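Local coordinates for protein type III restriction-modification enzyme EcoP15I Res subunit (Escherichia coli, PDB 4ZCF) that cleaves DNA as the restriction subunit of a type III enzyme, using a helicase-type ATPase domain and an endonuclease domain, together with the Mod methyltransferase subunits, at residues I119-V124 with E480-K485; S500-R505 with L529-R534; E486-L491 with E506-P511. One frame throughout, in Å; residues are numbered along the deposited sequence.

Contact 1 of 3, residues I119-V124 with E480-K485; sequences IKAGTV and EILHDK. With AMP (adenosine monophosphate), chain H.
T123 N and T123 OG1 both bond to I119 O, from opposite faces of the carbonyl, OG1 at 2.7 Å. The hydroxyl lies beside its own backbone N (chi1 -59°), which bends it back over the preceding helical turn; T123 OG1 also comes within 3.3 Å of AMP O3P. Two further groups of the helix line the AMP site. G122 O takes a weak hydrogen bond from the ribose O3' of AMP, 3.0 Å away, and I119 lays a hydrocarbon wall against the phosphate, its CG2 3.4 Å from AMP O3P. Trimming I119 to an alanine would probably leave the phosphate without this apolar flank and open a gap beside V114. Across the interface a single methyl does the touching: L482 CD2 rests 3.4 Å from A121 O and 3.7 Å from G122 CA, with A121 CB at its side. No hydrogen bond joins the segments. Helix 117-128 follows strand 109-113 of the first RecA-like sheet and sets K120 and V124 on strand 143-148; L482, from helix 475-483 of the second RecA-like domain, meets it across the nucleotide cleft.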
# COMPACT_ATOMS: atom_id res chain seq x y z
N ILE C 119 15.52 -19.93 -3.23
CA ILE C 119 14.49 -20.88 -3.62
C ILE C 119 13.14 -20.12 -3.60
O ILE C 119 12.33 -20.31 -4.51
CB ILE C 119 14.50 -22.18 -2.76
CG1 ILE C 119 15.83 -22.95 -2.90
CG2 ILE C 119 13.30 -23.09 -3.08
CD1 ILE C 119 16.04 -24.14 -1.84
N LYS C 120 12.92 -19.23 -2.61
CA LYS C 120 11.70 -18.41 -2.54
C LYS C 120 11.59 -17.52 -3.76
O LYS C 120 10.54 -17.48 -4.37
CB LYS C 120 11.65 -17.56 -1.25
CG LYS C 120 10.25 -17.02 -0.93
CD LYS C 120 10.17 -16.41 0.46
CE LYS C 120 10.36 -14.91 0.47
NZ LYS C 120 10.20 -14.36 1.84
N ALA C 121 12.68 -16.84 -4.15
CA ALA C 121 12.73 -15.97 -5.33
C ALA C 121 12.53 -16.75 -6.65
O ALA C 121 11.78 -16.29 -7.51
CB ALA C 121 14.02 -15.18 -5.36
N GLY C 122 13.15 -17.92 -6.76
CA GLY C 122 13.05 -18.80 -7.92
C GLY C 122 11.69 -19.47 -8.06
O GLY C 122 11.18 -19.60 -9.17
N THR C 123 11.09 -19.90 -6.93
CA THR C 123 9.76 -20.53 -6.89
C THR C 123 8.68 -19.51 -7.30
O THR C 123 7.84 -19.82 -8.14
CB THR C 123 9.49 -21.18 -5.50
OG1 THR C 123 10.49 -22.17 -5.25
CG2 THR C 123 8.12 -21.82 -5.40
N VAL C 124 8.75 -18.29 -6.74
CA VAL C 124 7.82 -17.20 -7.03
C VAL C 124 7.91 -16.75 -8.50
O VAL C 124 6.89 -16.66 -9.17
CB VAL C 124 7.95 -16.06 -5.98
CG1 VAL C 124 7.19 -14.81 -6.38
CG2 VAL C 124 7.49 -16.55 -4.60
N GLU C 480 17.64 -9.97 -9.78
CA GLU C 480 18.23 -9.38 -10.98
C GLU C 480 18.71 -10.45 -11.97
O GLU C 480 18.60 -10.23 -13.18
CB GLU C 480 19.37 -8.42 -10.61
CG GLU C 480 19.61 -7.34 -11.66
CD GLU C 480 20.37 -6.10 -11.20
OE1 GLU C 480 20.94 -6.11 -10.09
OE2 GLU C 480 20.40 -5.12 -11.98
N ILE C 481 19.23 -11.60 -11.46
CA ILE C 481 19.68 -12.76 -12.25
C ILE C 481 18.45 -13.36 -12.96
O ILE C 481 18.46 -13.54 -14.18
CB ILE C 481 20.40 -13.81 -11.36
CG1 ILE C 481 21.77 -13.29 -10.84
CG2 ILE C 481 20.57 -15.16 -12.09
CD1 ILE C 481 22.25 -13.93 -9.53
N LEU C 482 17.39 -13.62 -12.19
CA LEU C 482 16.11 -14.19 -12.62
C LEU C 482 15.39 -13.28 -13.61
O LEU C 482 14.70 -13.78 -14.50
CB LEU C 482 15.23 -14.45 -11.39
CG LEU C 482 15.28 -15.84 -10.73
CD1 LEU C 482 16.71 -16.30 -10.39
CD2 LEU C 482 14.50 -15.82 -9.47
N HIS C 483 15.59 -11.96 -13.47
CA HIS C 483 15.02 -10.94 -14.35
C HIS C 483 15.70 -10.98 -15.72
O HIS C 483 15.00 -11.05 -16.74
CB HIS C 483 15.18 -9.57 -13.72
N ASP C 484 17.05 -10.99 -15.74
CA ASP C 484 17.90 -11.01 -16.94
C ASP C 484 17.96 -12.36 -17.67
O ASP C 484 18.67 -12.46 -18.68
CB ASP C 484 19.30 -10.52 -16.60
N LYS C 485 17.22 -13.38 -17.18
CA LYS C 485 17.18 -14.75 -17.72
C LYS C 485 16.80 -14.85 -19.21
O LYS C 485 17.54 -15.48 -19.97
CB LYS C 485 16.31 -15.68 -16.85
CG LYS C 485 16.79 -17.12 -16.84
CD LYS C 485 15.79 -18.04 -16.17
CE LYS C 485 16.07 -19.49 -16.48
NZ LYS C 485 14.92 -20.36 -16.10
P AMP H . 13.61 -25.27 -6.53
O1P AMP H . 14.55 -25.34 -5.39
O2P AMP H . 13.31 -26.70 -6.82
O3P AMP H . 12.35 -24.76 -5.94
O5' AMP H . 14.12 -24.40 -7.77
C5' AMP H . 14.22 -24.97 -9.06
C4' AMP H . 13.91 -23.98 -10.13
O4' AMP H . 14.01 -24.61 -11.44
C3' AMP H . 12.51 -23.50 -10.01
O3' AMP H . 12.49 -22.31 -9.22
C2' AMP H . 12.03 -23.29 -11.39
O2' AMP H . 12.25 -21.94 -11.81
C1' AMP H . 12.87 -24.19 -12.25
N9 AMP H . 12.17 -25.28 -12.80
C8 AMP H . 11.70 -26.27 -12.07
N7 AMP H . 11.12 -27.20 -12.88
C5 AMP H . 11.32 -26.71 -14.25
C6 AMP H . 11.01 -27.13 -15.58
N6 AMP H . 10.31 -28.34 -15.81
N1 AMP H . 11.38 -26.34 -16.61
C2 AMP H . 12.02 -25.19 -16.43
N3 AMP H . 12.35 -24.74 -15.22
C4 AMP H . 12.03 -25.44 -14.10

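Contact 2 of 3, residues S500-R505 with L529-R534; sequences SKWTLR and LQEVGR. With nucleotides of chain E.
R505 and R534 bring together two sequences that resemble helicase motifs V and VI, in the second RecA-like domain of a superfamily 2 fold: 500-505 leaves strand 497-501 through a 3-10 turn, and 529-534 lies on helix 528-532 and the residues that follow. Apolar and flat-group packing makes most of the contact. The aliphatic part of R505 runs over one face of the R534 guanidinium, with R505 CG 3.7 Å above its plane and over its centre, while Q530 O covers the opposite face. R505 is itself laid on W502, its CD 3.4 Å above the middle of the indole, and W502 NE1 lies over one face of the R505 guanidinium. W502 CH2 comes obliquely to R534 NH2 and E531 OE2, 4.3 Å from each. Among polar contacts, W502 O accepts from R505 N and from R505 NH1, on opposite faces of the carbonyl; the NH1 bond is 2.7 Å long, with an N-H...O angle of 156°. R505 CG sits between the backbone N and the carbonyl carbon (chi1 71°), which folds the arginine back over its own turn to make that bond. T503 OG1 donates to a DNA phosphate, OP1 of DC4 in chain E, 3.1 Å away. Two like charges also come close, which may carry some electrostatic cost: with the guanidinium planes 77° apart, R534 NH2 lies at the edge of the R505 guanidinium, 3.9 Å from R505 NE.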
# COMPACT_ATOMS: atom_id res chain seq x y z
N SER C 500 29.85 -14.24 -11.46
CA SER C 500 28.99 -14.26 -10.28
C SER C 500 29.81 -14.56 -9.03
O SER C 500 30.70 -15.41 -9.07
CB SER C 500 27.89 -15.29 -10.44
OG SER C 500 27.10 -15.38 -9.27
N LYS C 501 29.49 -13.88 -7.91
CA LYS C 501 30.13 -14.13 -6.62
C LYS C 501 29.63 -15.49 -6.15
O LYS C 501 28.49 -15.86 -6.46
CB LYS C 501 29.74 -13.06 -5.61
N TRP C 502 30.49 -16.26 -5.46
CA TRP C 502 30.18 -17.61 -4.96
C TRP C 502 28.91 -17.63 -4.10
O TRP C 502 28.11 -18.56 -4.22
CB TRP C 502 31.38 -18.21 -4.21
CG TRP C 502 31.19 -19.63 -3.75
CD1 TRP C 502 31.23 -20.09 -2.46
CD2 TRP C 502 30.95 -20.78 -4.58
NE1 TRP C 502 31.03 -21.45 -2.43
CE2 TRP C 502 30.87 -21.91 -3.72
CE3 TRP C 502 30.81 -20.98 -5.96
CZ2 TRP C 502 30.62 -23.20 -4.20
CZ3 TRP C 502 30.57 -22.26 -6.44
CH2 TRP C 502 30.46 -23.35 -5.56
N THR C 503 28.69 -16.57 -3.31
CA THR C 503 27.52 -16.39 -2.44
C THR C 503 26.13 -16.39 -3.18
O THR C 503 25.12 -16.75 -2.58
CB THR C 503 27.77 -15.20 -1.50
OG1 THR C 503 26.85 -15.23 -0.42
CG2 THR C 503 27.76 -13.84 -2.23
N LEU C 504 26.13 -16.05 -4.49
CA LEU C 504 24.94 -15.99 -5.37
C LEU C 504 24.66 -17.28 -6.15
O LEU C 504 23.67 -17.33 -6.89
CB LEU C 504 25.06 -14.81 -6.37
CG LEU C 504 25.29 -13.40 -5.80
CD1 LEU C 504 25.43 -12.40 -6.93
CD2 LEU C 504 24.18 -12.98 -4.84
N ARG C 505 25.50 -18.32 -5.97
CA ARG C 505 25.40 -19.62 -6.65
C ARG C 505 24.01 -20.25 -6.67
O ARG C 505 23.64 -20.87 -7.67
CB ARG C 505 26.44 -20.61 -6.11
CG ARG C 505 26.16 -21.11 -4.70
CD ARG C 505 27.39 -21.74 -4.08
NE ARG C 505 27.20 -22.05 -2.67
CZ ARG C 505 27.48 -21.22 -1.67
NH1 ARG C 505 27.95 -20.01 -1.92
NH2 ARG C 505 27.28 -21.60 -0.42
N LEU C 529 27.25 -33.00 -6.51
CA LEU C 529 26.03 -33.15 -7.29
C LEU C 529 25.25 -31.84 -7.30
O LEU C 529 24.77 -31.43 -8.36
CB LEU C 529 25.18 -34.31 -6.73
CG LEU C 529 24.08 -34.90 -7.62
CD1 LEU C 529 24.64 -35.50 -8.91
CD2 LEU C 529 23.31 -35.97 -6.88
N GLN C 530 25.17 -31.16 -6.12
CA GLN C 530 24.47 -29.88 -5.95
C GLN C 530 25.12 -28.76 -6.76
O GLN C 530 24.39 -27.92 -7.32
CB GLN C 530 24.41 -29.51 -4.49
N GLU C 531 26.48 -28.73 -6.82
CA GLU C 531 27.23 -27.71 -7.55
C GLU C 531 27.24 -27.90 -9.05
O GLU C 531 27.31 -26.91 -9.78
CB GLU C 531 28.63 -27.43 -6.96
CG GLU C 531 29.61 -28.59 -6.91
CD GLU C 531 30.83 -28.35 -6.05
OE1 GLU C 531 31.00 -29.07 -5.03
OE2 GLU C 531 31.63 -27.44 -6.38
N VAL C 532 27.15 -29.16 -9.52
CA VAL C 532 27.07 -29.47 -10.96
C VAL C 532 25.63 -29.24 -11.47
O VAL C 532 25.45 -28.84 -12.63
CB VAL C 532 27.71 -30.83 -11.40
CG1 VAL C 532 29.20 -30.89 -11.08
CG2 VAL C 532 26.98 -32.04 -10.81
N GLY C 533 24.64 -29.44 -10.59
CA GLY C 533 23.21 -29.25 -10.83
C GLY C 533 22.80 -27.86 -11.31
O GLY C 533 21.73 -27.71 -11.92
N ARG C 534 23.65 -26.85 -11.07
CA ARG C 534 23.41 -25.47 -11.50
C ARG C 534 23.48 -25.33 -13.05
O ARG C 534 22.99 -24.34 -13.61
CB ARG C 534 24.38 -24.49 -10.80
CG ARG C 534 24.68 -24.84 -9.34
CD ARG C 534 25.29 -23.69 -8.57
NE ARG C 534 26.11 -24.14 -7.44
CZ ARG C 534 25.65 -24.46 -6.23
NH1 ARG C 534 24.35 -24.40 -5.97
NH2 ARG C 534 26.48 -24.86 -5.28
P DC E 4 26.05 -16.99 2.89
OP1 DC E 4 26.06 -17.53 1.51
OP2 DC E 4 26.51 -15.59 3.12
O5' DC E 4 24.60 -17.13 3.55
C5' DC E 4 23.85 -18.35 3.62
C4' DC E 4 22.52 -18.16 4.35
O4' DC E 4 22.66 -18.15 5.80
C3' DC E 4 21.68 -16.94 3.99
O3' DC E 4 20.33 -17.43 3.88
C2' DC E 4 21.88 -16.01 5.20
C1' DC E 4 22.02 -17.01 6.35
N1 DC E 4 22.72 -16.58 7.63
C2 DC E 4 22.15 -16.87 8.90
O2 DC E 4 21.06 -17.44 9.02
N3 DC E 4 22.81 -16.48 10.02
C4 DC E 4 24.00 -15.87 9.94
N4 DC E 4 24.59 -15.55 11.10
C5 DC E 4 24.61 -15.59 8.68
C6 DC E 4 23.94 -15.96 7.57

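Contact 3 of 3, residues E486-L491 with E506-P511; sequences ELLLSL and EGWDNP
L489 brings its CD2 methyl up to the oxygen of the N510 amide, 3.3 Å from OD1 and farther from the carbon and nitrogen of that group; the two side chains slide past each other in opposite directions. N510 CG is anti to the backbone N (chi1 -170°), which extends the amide toward the leucine, and OD1 also takes a weak hydrogen bond from N512 N. One residue earlier, L488 brings CD1 to the indole of W508 at its edge, near the ring plane, 4.4 Å from CZ3. Both side chains also pack on I498 of strand 497-501, and W508 reaches L401 as well, so the indole lies against the second RecA-like sheet. The loop 506-511 probably corresponds to the later part of helicase motif V, between strands 497-501 and 513-518; its D509 touches AMP and makes a long, weak ion pair with R537. W508 is tied down at its polar end, NE1 donating to S500 OG. No hydrogen bond crosses between the two segments. S490 N bonds to L487 O at 3.1 Å, and K397 NZ donates to both L488 O and S490 O.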
# COMPACT_ATOMS: atom_id res chain seq x y z
N GLU C 486 15.67 -14.24 -19.62
CA GLU C 486 15.19 -14.25 -21.02
C GLU C 486 16.13 -13.45 -21.93
O GLU C 486 16.21 -13.74 -23.12
CB GLU C 486 13.78 -13.68 -21.10
N LEU C 487 16.82 -12.45 -21.34
CA LEU C 487 17.77 -11.59 -22.03
C LEU C 487 19.03 -12.37 -22.36
O LEU C 487 19.42 -12.39 -23.53
CB LEU C 487 18.09 -10.34 -21.19
CG LEU C 487 16.90 -9.43 -20.88
CD1 LEU C 487 17.22 -8.49 -19.73
CD2 LEU C 487 16.46 -8.64 -22.11
N LEU C 488 19.64 -13.07 -21.37
CA LEU C 488 20.84 -13.89 -21.54
C LEU C 488 20.70 -14.99 -22.60
O LEU C 488 21.70 -15.32 -23.25
CB LEU C 488 21.29 -14.54 -20.22
CG LEU C 488 22.29 -13.78 -19.32
CD1 LEU C 488 22.65 -14.64 -18.11
CD2 LEU C 488 23.57 -13.37 -20.08
N LEU C 489 19.50 -15.57 -22.74
CA LEU C 489 19.25 -16.66 -23.69
C LEU C 489 18.98 -16.16 -25.12
O LEU C 489 19.04 -16.94 -26.07
CB LEU C 489 18.12 -17.59 -23.18
CG LEU C 489 18.27 -18.17 -21.75
CD1 LEU C 489 16.94 -18.54 -21.16
CD2 LEU C 489 19.17 -19.36 -21.73
N SER C 490 18.70 -14.84 -25.26
CA SER C 490 18.42 -14.17 -26.53
C SER C 490 19.67 -14.04 -27.39
O SER C 490 20.67 -13.45 -26.96
CB SER C 490 17.80 -12.79 -26.28
OG SER C 490 17.60 -12.04 -27.47
N LEU C 491 19.59 -14.55 -28.62
CA LEU C 491 20.67 -14.53 -29.60
C LEU C 491 20.92 -13.11 -30.17
O LEU C 491 21.87 -12.90 -30.93
CB LEU C 491 20.42 -15.57 -30.71
CG LEU C 491 20.86 -17.00 -30.39
CD1 LEU C 491 19.83 -17.74 -29.52
CD2 LEU C 491 21.08 -17.79 -31.65
N GLU C 506 23.24 -20.06 -5.58
CA GLU C 506 21.89 -20.60 -5.37
C GLU C 506 20.87 -20.06 -6.36
O GLU C 506 19.81 -20.66 -6.53
CB GLU C 506 21.45 -20.34 -3.94
N GLY C 507 21.19 -18.94 -6.99
CA GLY C 507 20.34 -18.28 -7.97
C GLY C 507 20.65 -18.62 -9.41
O GLY C 507 20.15 -17.96 -10.33
N TRP C 508 21.45 -19.65 -9.63
CA TRP C 508 21.74 -20.08 -10.97
C TRP C 508 21.14 -21.43 -11.25
O TRP C 508 21.45 -22.38 -10.60
CB TRP C 508 23.25 -20.10 -11.18
CG TRP C 508 23.78 -18.73 -11.15
CD1 TRP C 508 24.34 -18.10 -10.10
CD2 TRP C 508 23.74 -17.79 -12.21
NE1 TRP C 508 24.68 -16.84 -10.44
CE2 TRP C 508 24.32 -16.62 -11.74
CE3 TRP C 508 23.28 -17.84 -13.52
CZ2 TRP C 508 24.44 -15.50 -12.52
CZ3 TRP C 508 23.41 -16.74 -14.28
CH2 TRP C 508 23.99 -15.59 -13.79
N ASP C 509 20.24 -21.49 -12.21
CA ASP C 509 19.83 -22.75 -12.74
C ASP C 509 19.42 -22.56 -14.18
O ASP C 509 18.27 -22.71 -14.52
CB ASP C 509 18.68 -23.30 -11.92
CG ASP C 509 18.34 -24.72 -12.27
OD1 ASP C 509 19.06 -25.32 -13.07
OD2 ASP C 509 17.36 -25.24 -11.75
N ASN C 510 20.38 -22.28 -15.02
CA ASN C 510 20.09 -21.80 -16.34
C ASN C 510 20.37 -22.95 -17.24
O ASN C 510 21.41 -23.53 -17.16
CB ASN C 510 21.04 -20.67 -16.67
CG ASN C 510 20.67 -19.94 -17.92
OD1 ASN C 510 20.75 -20.47 -19.01
ND2 ASN C 510 20.25 -18.71 -17.77
N PRO C 511 19.43 -23.33 -18.09
CA PRO C 511 19.67 -24.55 -18.89
C PRO C 511 20.84 -24.42 -19.88
O PRO C 511 21.56 -25.40 -20.08
CB PRO C 511 18.33 -24.77 -19.61
CG PRO C 511 17.68 -23.42 -19.65
CD PRO C 511 18.12 -22.72 -18.40

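Overall arrangement
Contact 1 is the one that bridges the two RecA-like domains; contacts 2 and 3 lie within the second. The centre of contact 1 is about 10 Å from that of contact 3 and about 14 Å from that of contact 2, and the centres of contacts 2 and 3 are also about 14 Å apart. Along the chain contact 1 closes first; then the segments of contacts 3 and 2 alternate. Helix 475-483 leads straight into helix 485-488, and 500-505 runs on into 506-511. I481 packs on G507 and W508, while R534 CB meets W508 O. The motif V-like run from 500 to 511 thus links a DNA phosphate at one end with the AMP cleft at the other, consistent with an ATP-driven DNA motor.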